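Local coordinates for protein NAD-dependent aldehyde dehydrogenase (PDB 5UJU) that probably oxidises aldehydes to carboxylic acids with NAD+ as the electron acceptor, at residues 82-87 with 426-431; 98-103 with 269-274; 257-260 with 264-267. All blocks are in the same frame, centred on the assembly; numbering follows the deposited sequence.

Contact 1. Residues 82-87 with 426-431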
loop_
_atom_site.group_PDB
_atom_site.type_symbol
_atom_site.label_atom_id
_atom_site.label_comp_id
_atom_site.label_asym_id
_atom_site.label_seq_id
_atom_site.Cartn_x
_atom_site.Cartn_y
_atom_site.Cartn_z
ATOM N N SER A 82 16.825 -32.817 -9.871
ATOM C CA SER A 82 15.450 -33.299 -9.838
ATOM C C SER A 82 15.204 -34.126 -8.576
ATOM O O SER A 82 15.945 -35.078 -8.315
ATOM C CB SER A 82 15.172 -34.160 -11.055
ATOM O OG SER A 82 13.939 -34.837 -10.906
ATOM N N PRO A 83 14.172 -33.814 -7.785
ATOM C CA PRO A 83 13.839 -34.702 -6.656
ATOM C C PRO A 83 13.494 -36.112 -7.092
ATOM O O PRO A 83 13.521 -37.027 -6.260
ATOM C CB PRO A 83 12.646 -33.997 -5.989
ATOM C CG PRO A 83 12.853 -32.540 -6.321
ATOM C CD PRO A 83 13.387 -32.565 -7.746
ATOM N N TYR A 84 13.200 -36.324 -8.374
ATOM C CA TYR A 84 12.931 -37.655 -8.891
ATOM C C TYR A 84 14.187 -38.376 -9.367
ATOM O O TYR A 84 14.100 -39.533 -9.796
ATOM C CB TYR A 84 11.883 -37.574 -10.004
ATOM C CG TYR A 84 10.514 -37.245 -9.446
ATOM C CD1 TYR A 84 9.743 -38.233 -8.844
ATOM C CD2 TYR A 84 10.011 -35.943 -9.468
ATOM C CE1 TYR A 84 8.497 -37.949 -8.314
ATOM C CE2 TYR A 84 8.742 -35.647 -8.935
ATOM C CZ TYR A 84 8.003 -36.663 -8.352
ATOM O OH TYR A 84 6.755 -36.419 -7.812
ATOM N N GLY A 85 15.352 -37.746 -9.260
ATOM C CA GLY A 85 16.593 -38.418 -9.578
ATOM C C GLY A 85 16.974 -38.399 -11.040
ATOM O O GLY A 85 17.977 -39.020 -11.408
ATOM N N VAL A 86 16.211 -37.707 -11.884
ATOM C CA VAL A 86 16.536 -37.562 -13.299
ATOM C C VAL A 86 17.659 -36.543 -13.447
ATOM O O VAL A 86 17.651 -35.491 -12.793
ATOM C CB VAL A 86 15.282 -37.139 -14.084
ATOM C CG1 VAL A 86 15.636 -36.740 -15.516
ATOM C CG2 VAL A 86 14.261 -38.258 -14.080
ATOM N N ALA A 87 18.647 -36.859 -14.288
ATOM C CA ALA A 87 19.713 -35.912 -14.584
ATOM C C ALA A 87 19.152 -34.724 -15.361
ATOM O O ALA A 87 18.493 -34.898 -16.386
ATOM C CB ALA A 87 20.822 -36.602 -15.378
ATOM N N LEU A 426 10.159 -44.698 0.525
ATOM C CA LEU A 426 9.514 -45.491 -0.509
ATOM C C LEU A 426 10.422 -45.575 -1.736
ATOM O O LEU A 426 11.170 -44.641 -2.041
ATOM C CB LEU A 426 8.161 -44.880 -0.907
ATOM C CG LEU A 426 7.065 -44.630 0.140
ATOM C CD1 LEU A 426 5.770 -44.254 -0.541
ATOM C CD2 LEU A 426 6.871 -45.862 1.048
ATOM N N GLN A 427 10.352 -46.706 -2.436
ATOM C CA GLN A 427 11.009 -46.871 -3.727
ATOM C C GLN A 427 9.976 -46.519 -4.784
ATOM O O GLN A 427 8.950 -47.196 -4.905
ATOM C CB GLN A 427 11.552 -48.289 -3.923
ATOM C CG GLN A 427 12.262 -48.494 -5.272
ATOM C CD GLN A 427 13.546 -47.703 -5.406
ATOM O OE1 GLN A 427 14.049 -47.153 -4.433
ATOM N NE2 GLN A 427 14.069 -47.615 -6.631
ATOM N N HIS A 428 10.219 -45.429 -5.496
ATOM C CA HIS A 428 9.299 -45.000 -6.544
ATOM C C HIS A 428 9.284 -46.042 -7.652
ATOM O O HIS A 428 10.350 -46.417 -8.153
ATOM C CB HIS A 428 9.711 -43.634 -7.097
ATOM C CG HIS A 428 8.619 -42.940 -7.857
ATOM N ND1 HIS A 428 8.084 -43.447 -9.020
ATOM C CD2 HIS A 428 7.955 -41.789 -7.608
ATOM C CE1 HIS A 428 7.134 -42.638 -9.455
ATOM N NE2 HIS A 428 7.041 -41.620 -8.619
ATOM N N PRO A 429 8.115 -46.515 -8.080
ATOM C CA PRO A 429 8.089 -47.590 -9.086
ATOM C C PRO A 429 8.654 -47.180 -10.440
ATOM O O PRO A 429 9.089 -48.056 -11.198
ATOM C CB PRO A 429 6.601 -47.940 -9.193
ATOM C CG PRO A 429 5.959 -47.317 -7.989
ATOM C CD PRO A 429 6.766 -46.110 -7.663
ATOM N N ALA A 430 8.658 -45.887 -10.769
ATOM C CA ALA A 430 9.096 -45.421 -12.082
ATOM C C ALA A 430 10.393 -44.627 -12.068
ATOM O O ALA A 430 11.014 -44.478 -13.126
ATOM C CB ALA A 430 8.011 -44.543 -12.721
ATOM N N PHE A 431 10.832 -44.141 -10.907
ATOM C CA PHE A 431 12.027 -43.304 -10.792
ATOM C C PHE A 431 12.922 -43.903 -9.719
ATOM O O PHE A 431 12.777 -43.588 -8.531
ATOM C CB PHE A 431 11.673 -41.856 -10.457
ATOM C CG PHE A 431 10.941 -41.138 -11.548
ATOM C CD1 PHE A 431 11.626 -40.661 -12.661
ATOM C CD2 PHE A 431 9.577 -40.919 -11.465
ATOM C CE1 PHE A 431 10.960 -39.986 -13.681
ATOM C CE2 PHE A 431 8.904 -40.246 -12.485
ATOM C CZ PHE A 431 9.602 -39.778 -13.593
#

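Contact 2. Residues 98-103 with 269-274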
loop_
_atom_site.group_PDB
_atom_site.type_symbol
_atom_site.label_atom_id
_atom_site.label_comp_id
_atom_site.label_asym_id
_atom_site.label_seq_id
_atom_site.Cartn_x
_atom_site.Cartn_y
_atom_site.Cartn_z
ATOM N N ASP A 98 24.107 -5.722 -11.889
ATOM C CA ASP A 98 24.442 -4.467 -12.551
ATOM C C ASP A 98 23.963 -4.433 -13.998
ATOM O O ASP A 98 23.267 -3.499 -14.415
ATOM C CB ASP A 98 25.952 -4.282 -12.496
ATOM C CG ASP A 98 26.339 -2.938 -11.989
ATOM O OD1 ASP A 98 26.292 -1.983 -12.788
ATOM O OD2 ASP A 98 26.663 -2.838 -10.786
ATOM N N ALA A 99 24.338 -5.446 -14.779
ATOM C CA ALA A 99 23.963 -5.481 -16.192
ATOM C C ALA A 99 22.449 -5.553 -16.369
ATOM O O ALA A 99 21.894 -4.911 -17.265
ATOM C CB ALA A 99 24.639 -6.662 -16.885
ATOM N N LEU A 100 21.759 -6.327 -15.527
ATOM C CA LEU A 100 20.319 -6.470 -15.722
ATOM C C LEU A 100 19.581 -5.221 -15.269
ATOM O O LEU A 100 18.570 -4.844 -15.864
ATOM C CB LEU A 100 19.794 -7.707 -14.993
ATOM C CG LEU A 100 20.311 -9.063 -15.467
ATOM C CD1 LEU A 100 19.565 -10.177 -14.710
ATOM C CD2 LEU A 100 20.136 -9.247 -16.973
ATOM N N ILE A 101 20.061 -4.566 -14.212
ATOM C CA ILE A 101 19.469 -3.288 -13.828
ATOM C C ILE A 101 19.622 -2.265 -14.956
ATOM O O ILE A 101 18.682 -1.514 -15.262
ATOM C CB ILE A 101 20.091 -2.781 -12.518
ATOM C CG1 ILE A 101 19.543 -3.575 -11.325
ATOM C CG2 ILE A 101 19.852 -1.278 -12.355
ATOM C CD1 ILE A 101 20.225 -3.240 -10.026
ATOM N N ALA A 102 20.796 -2.215 -15.594
ATOM C CA ALA A 102 20.965 -1.271 -16.716
ATOM C C ALA A 102 20.045 -1.632 -17.879
ATOM O O ALA A 102 19.437 -0.750 -18.501
ATOM C CB ALA A 102 22.421 -1.223 -17.186
ATOM N N ALA A 103 19.926 -2.926 -18.187
ATOM C CA ALA A 103 19.079 -3.326 -19.312
ATOM C C ALA A 103 17.605 -3.020 -19.039
ATOM O O ALA A 103 16.877 -2.576 -19.938
ATOM C CB ALA A 103 19.293 -4.803 -19.634
ATOM N N THR A 269 13.875 -9.775 -17.384
ATOM C CA THR A 269 15.135 -10.508 -17.448
ATOM C C THR A 269 15.179 -11.583 -16.367
ATOM O O THR A 269 14.397 -11.569 -15.409
ATOM C CB THR A 269 16.356 -9.585 -17.296
ATOM O OG1 THR A 269 16.228 -8.799 -16.107
ATOM C CG2 THR A 269 16.486 -8.656 -18.515
ATOM N N LEU A 270 16.112 -12.516 -16.526
ATOM C CA LEU A 270 16.240 -13.668 -15.640
ATOM C C LEU A 270 17.615 -13.642 -14.994
ATOM O O LEU A 270 18.630 -13.699 -15.694
ATOM C CB LEU A 270 16.056 -14.976 -16.413
ATOM C CG LEU A 270 16.196 -16.211 -15.526
ATOM C CD1 LEU A 270 14.858 -16.490 -14.819
ATOM C CD2 LEU A 270 16.697 -17.435 -16.314
ATOM N N LEU A 271 17.655 -13.579 -13.671
ATOM C CA LEU A 271 18.913 -13.604 -12.935
ATOM C C LEU A 271 19.023 -14.988 -12.283
ATOM O O LEU A 271 18.598 -15.192 -11.141
ATOM C CB LEU A 271 18.967 -12.465 -11.902
ATOM C CG LEU A 271 20.236 -12.389 -11.026
ATOM C CD1 LEU A 271 21.435 -12.152 -11.892
ATOM C CD2 LEU A 271 20.144 -11.309 -9.953
ATOM N N ALA A 272 19.579 -15.942 -13.023
ATOM C CA ALA A 272 19.819 -17.271 -12.483
ATOM C C ALA A 272 21.058 -17.236 -11.607
ATOM O O ALA A 272 22.004 -16.493 -11.887
ATOM C CB ALA A 272 19.999 -18.289 -13.604
ATOM N N THR A 273 21.046 -18.026 -10.532
ATOM C CA THR A 273 22.148 -18.027 -9.583
ATOM C C THR A 273 22.476 -19.452 -9.154
ATOM O O THR A 273 21.705 -20.398 -9.368
ATOM C CB THR A 273 21.826 -17.175 -8.341
ATOM O OG1 THR A 273 20.681 -17.718 -7.668
ATOM C CG2 THR A 273 21.509 -15.749 -8.734
ATOM N N GLU A 274 23.615 -19.580 -8.485
ATOM C CA GLU A 274 24.023 -20.788 -7.800
ATOM C C GLU A 274 23.638 -20.654 -6.337
ATOM O O GLU A 274 23.414 -19.543 -5.849
ATOM C CB GLU A 274 25.546 -20.976 -7.889
ATOM C CG GLU A 274 26.145 -21.188 -9.273
ATOM C CD GLU A 274 26.062 -22.609 -9.793
ATOM O OE1 GLU A 274 26.182 -23.553 -8.992
ATOM O OE2 GLU A 274 25.900 -22.779 -11.017
#

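Contact 3. Residues 257-260 with 264-267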
loop_
_atom_site.group_PDB
_atom_site.type_symbol
_atom_site.label_atom_id
_atom_site.label_comp_id
_atom_site.label_asym_id
_atom_site.label_seq_id
_atom_site.Cartn_x
_atom_site.Cartn_y
_atom_site.Cartn_z
ATOM N N VAL A 257 6.666 -12.123 -26.257
ATOM C CA VAL A 257 5.503 -11.262 -26.427
ATOM C C VAL A 257 5.932 -9.802 -26.478
ATOM O O VAL A 257 5.477 -9.034 -27.334
ATOM C CB VAL A 257 4.489 -11.506 -25.295
ATOM C CG1 VAL A 257 3.361 -10.502 -25.384
ATOM C CG2 VAL A 257 3.962 -12.950 -25.358
ATOM N N LEU A 258 6.819 -9.405 -25.562
ATOM C CA LEU A 258 7.285 -8.022 -25.531
ATOM C C LEU A 258 7.991 -7.653 -26.829
ATOM O O LEU A 258 7.745 -6.582 -27.397
ATOM C CB LEU A 258 8.214 -7.814 -24.328
ATOM C CG LEU A 258 7.499 -7.786 -22.974
ATOM C CD1 LEU A 258 8.428 -8.281 -21.850
ATOM C CD2 LEU A 258 7.006 -6.382 -22.685
ATOM N N ARG A 259 8.853 -8.542 -27.328
ATOM C CA ARG A 259 9.549 -8.278 -28.585
ATOM C C ARG A 259 8.559 -8.142 -29.737
ATOM O O ARG A 259 8.626 -7.191 -30.525
ATOM C CB ARG A 259 10.544 -9.405 -28.868
ATOM C CG ARG A 259 11.575 -9.088 -29.949
ATOM C CD ARG A 259 12.448 -10.313 -30.238
ATOM N NE ARG A 259 13.408 -10.605 -29.172
ATOM C CZ ARG A 259 13.226 -11.539 -28.242
ATOM N NH1 ARG A 259 12.114 -12.266 -28.239
ATOM N NH2 ARG A 259 14.149 -11.749 -27.311
ATOM N N GLU A 260 7.611 -9.077 -29.834
ATOM C CA GLU A 260 6.648 -9.057 -30.927
ATOM C C GLU A 260 5.745 -7.836 -30.856
ATOM O O GLU A 260 5.239 -7.382 -31.893
ATOM C CB GLU A 260 5.831 -10.350 -30.923
ATOM C CG GLU A 260 6.663 -11.583 -31.264
ATOM C CD GLU A 260 5.920 -12.893 -31.035
ATOM O OE1 GLU A 260 4.683 -12.913 -31.193
ATOM O OE2 GLU A 260 6.579 -13.902 -30.700
ATOM N N ASP A 264 11.300 -3.463 -25.877
ATOM C CA ASP A 264 12.592 -4.024 -25.507
ATOM C C ASP A 264 12.335 -5.278 -24.679
ATOM O O ASP A 264 11.691 -5.187 -23.624
ATOM C CB ASP A 264 13.394 -2.972 -24.726
ATOM C CG ASP A 264 14.820 -3.420 -24.382
ATOM O OD1 ASP A 264 15.129 -4.635 -24.387
ATOM O OD2 ASP A 264 15.640 -2.530 -24.067
ATOM N N PRO A 265 12.749 -6.467 -25.133
ATOM C CA PRO A 265 12.485 -7.672 -24.333
ATOM C C PRO A 265 13.091 -7.608 -22.947
ATOM O O PRO A 265 12.645 -8.352 -22.068
ATOM C CB PRO A 265 13.097 -8.804 -25.172
ATOM C CG PRO A 265 14.124 -8.127 -26.038
ATOM C CD PRO A 265 13.518 -6.773 -26.355
ATOM N N ASN A 266 14.091 -6.747 -22.722
ATOM C CA ASN A 266 14.659 -6.609 -21.386
ATOM C C ASN A 266 13.721 -5.932 -20.392
ATOM O O ASN A 266 14.147 -5.667 -19.265
ATOM C CB ASN A 266 15.978 -5.853 -21.462
ATOM C CG ASN A 266 17.019 -6.632 -22.212
ATOM O OD1 ASN A 266 17.042 -7.856 -22.135
ATOM N ND2 ASN A 266 17.870 -5.937 -22.969
ATOM N N VAL A 267 12.481 -5.619 -20.770
ATOM C CA VAL A 267 11.469 -5.346 -19.751
ATOM C C VAL A 267 11.431 -6.482 -18.726
ATOM O O VAL A 267 11.232 -6.234 -17.533
ATOM C CB VAL A 267 10.091 -5.104 -20.415
ATOM C CG1 VAL A 267 8.959 -5.139 -19.374
ATOM C CG2 VAL A 267 10.097 -3.741 -21.121
#

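Contact 1. Residues 82-87 with 426-431
Tyr-84 and Phe-431 both turn CG anti to the carbonyl carbon, with chi1 at -71° and -67°, and this brings the two rings together between their loops. The planes are inclined by 49°. CD1 of Tyr-84 lies 3.8 Å from CD2 of Phe-431. The tyrosine also uses its CB, which sits over one face of the Phe-431 ring, 4.2 Å from the centroid, as a CH-pi contact. Farther along the tyrosine ring, His-428 comes in at the edge. Its CD2 is 3.9 Å from CE1 of Tyr-84. Val-86 adds its CG2 branch, 3.7 Å from CE1 of Phe-431. The imidazole is held from within its own loop, since Ala-430 N donates to His-428 ND1 at 3.1 Å, in the ring plane. This bond probably limits rotation of the ring. Met-142 of helix 134-145 touches both Tyr-84 and Phe-431. On the first loop, Tyr-84 N bonds to Ser-82 OG, and Gly-85 N bonds to Ser-82 O. The contact is thus an aromatic cluster of Tyr-84, His-428 and Phe-431 joining two loops, with a type I beta turn and an ST turn presenting the tyrosine.

Contact 2. Residues 98-103 with 269-274
This is a buried, apolar helix-on-strand contact. Leu-100, near the start of the long helix 97-132, packs against the end of strand 268-270 and the loop that follows. The leucine carries the helix side of the contact with both of its methyl groups. Leu-100 CD2 lies 3.8 Å from Thr-269 CB and 4.0 Å from Thr-269 CG2. Leu-100 CD1 lies 3.7 Å from Leu-271 CB and 3.8 Å from Leu-270 O, and also borders Thr-269. The fork of the leucine therefore spans three consecutive residues. Leu-100 and Thr-269 run past each other in opposite directions, whereas Leu-100 meets Leu-271 at a slant. Thr-269 holds OG1 between its backbone N and carbonyl carbon, chi1 53°, and this places the hydroxyl 3.9 Å from Leu-100 CB. Leu-271 CD1 adds a further methyl contact, 3.9 Å from Leu-100 CD1. Leu-270 points away from the helix segment, and its side chain touches Ala-248 and Val-251 of helix 245-260. Its carbonyl oxygen is hydrogen-bonded by Gln-70 NE2. Ile-236 of the neighbouring strand 234-238 touches both Thr-269 and Leu-271, so the same apolar layer continues across the sheet. Strand 268-270 runs parallel to strand 234-238, with helices against both faces. That layering of helix, sheet and helix is characteristic of the Rossmann-like NAD-binding domain of aldehyde dehydrogenases.

Contact 3. Residues 257-260 with 264-267
Leu-258 and Val-267 meet at about a right angle where helix 245-260 turns back into strand 268-270. This is the returning half of a beta-alpha-beta crossover, in which strands 234-238 and 268-270 run parallel. Both leucine methyls press on the same side of the valine. Leu-258 CD1 is 3.9 Å from Val-267 CB, and Leu-258 CD2 is 4.0 Å from the same CB. CG1 of Val-267 shares in the contact, as it is placed anti to its backbone N (chi1 167°). Trp-111 of helix 97-132 also packs on Leu-258, which makes this the buried side. The second pair lies nearer the surface. Arg-259 and Pro-265 cross at a slant, and the CB-CG edge of the proline ring lies over one face of the guanidinium. Pro-265 CB stands 3.7 Å above that plane, toward its rim, and 3.8 Å from Arg-259 NH2. The arginine chain bends at chi3 (-73°) to turn its flat end over the proline. The charge itself is answered elsewhere, by a salt bridge from NH2 to Asp-69 OD2. The short 3-10 segment that carries Pro-265 and Val-267 is braced from its start. Val-267 N bonds to Asp-264 O. Asn-266 N completes an Asx turn by donating to Asp-264 OD1 at 2.9 Å, with the donor N above the carboxylate plane, 45° out of it.

Overall arrangement
From the N terminus, the chain passes residues 82-87, then enters helix 97-132, which holds 98-103. Much later comes helix 245-260, after strand 234-238. Contact 3 closes a short turn at its end, between 257-260 and 264-267. The chain then runs into strand 268-270, and residues 269-274 close contact 2. Contact 1 is closed last, at 426-431. Contact 3 lies inside contact 2, and both lie inside contact 1. Contacts 2 and 3 touch, with centres about 15 Å apart. Contact 2 ties helix 97-132 to strand 268-270, and contact 3 ties helix 245-260 to the 3-10 turn leading into that strand. Contact 1 joins two distant loops, its centre about 32 Å from that of contact 2.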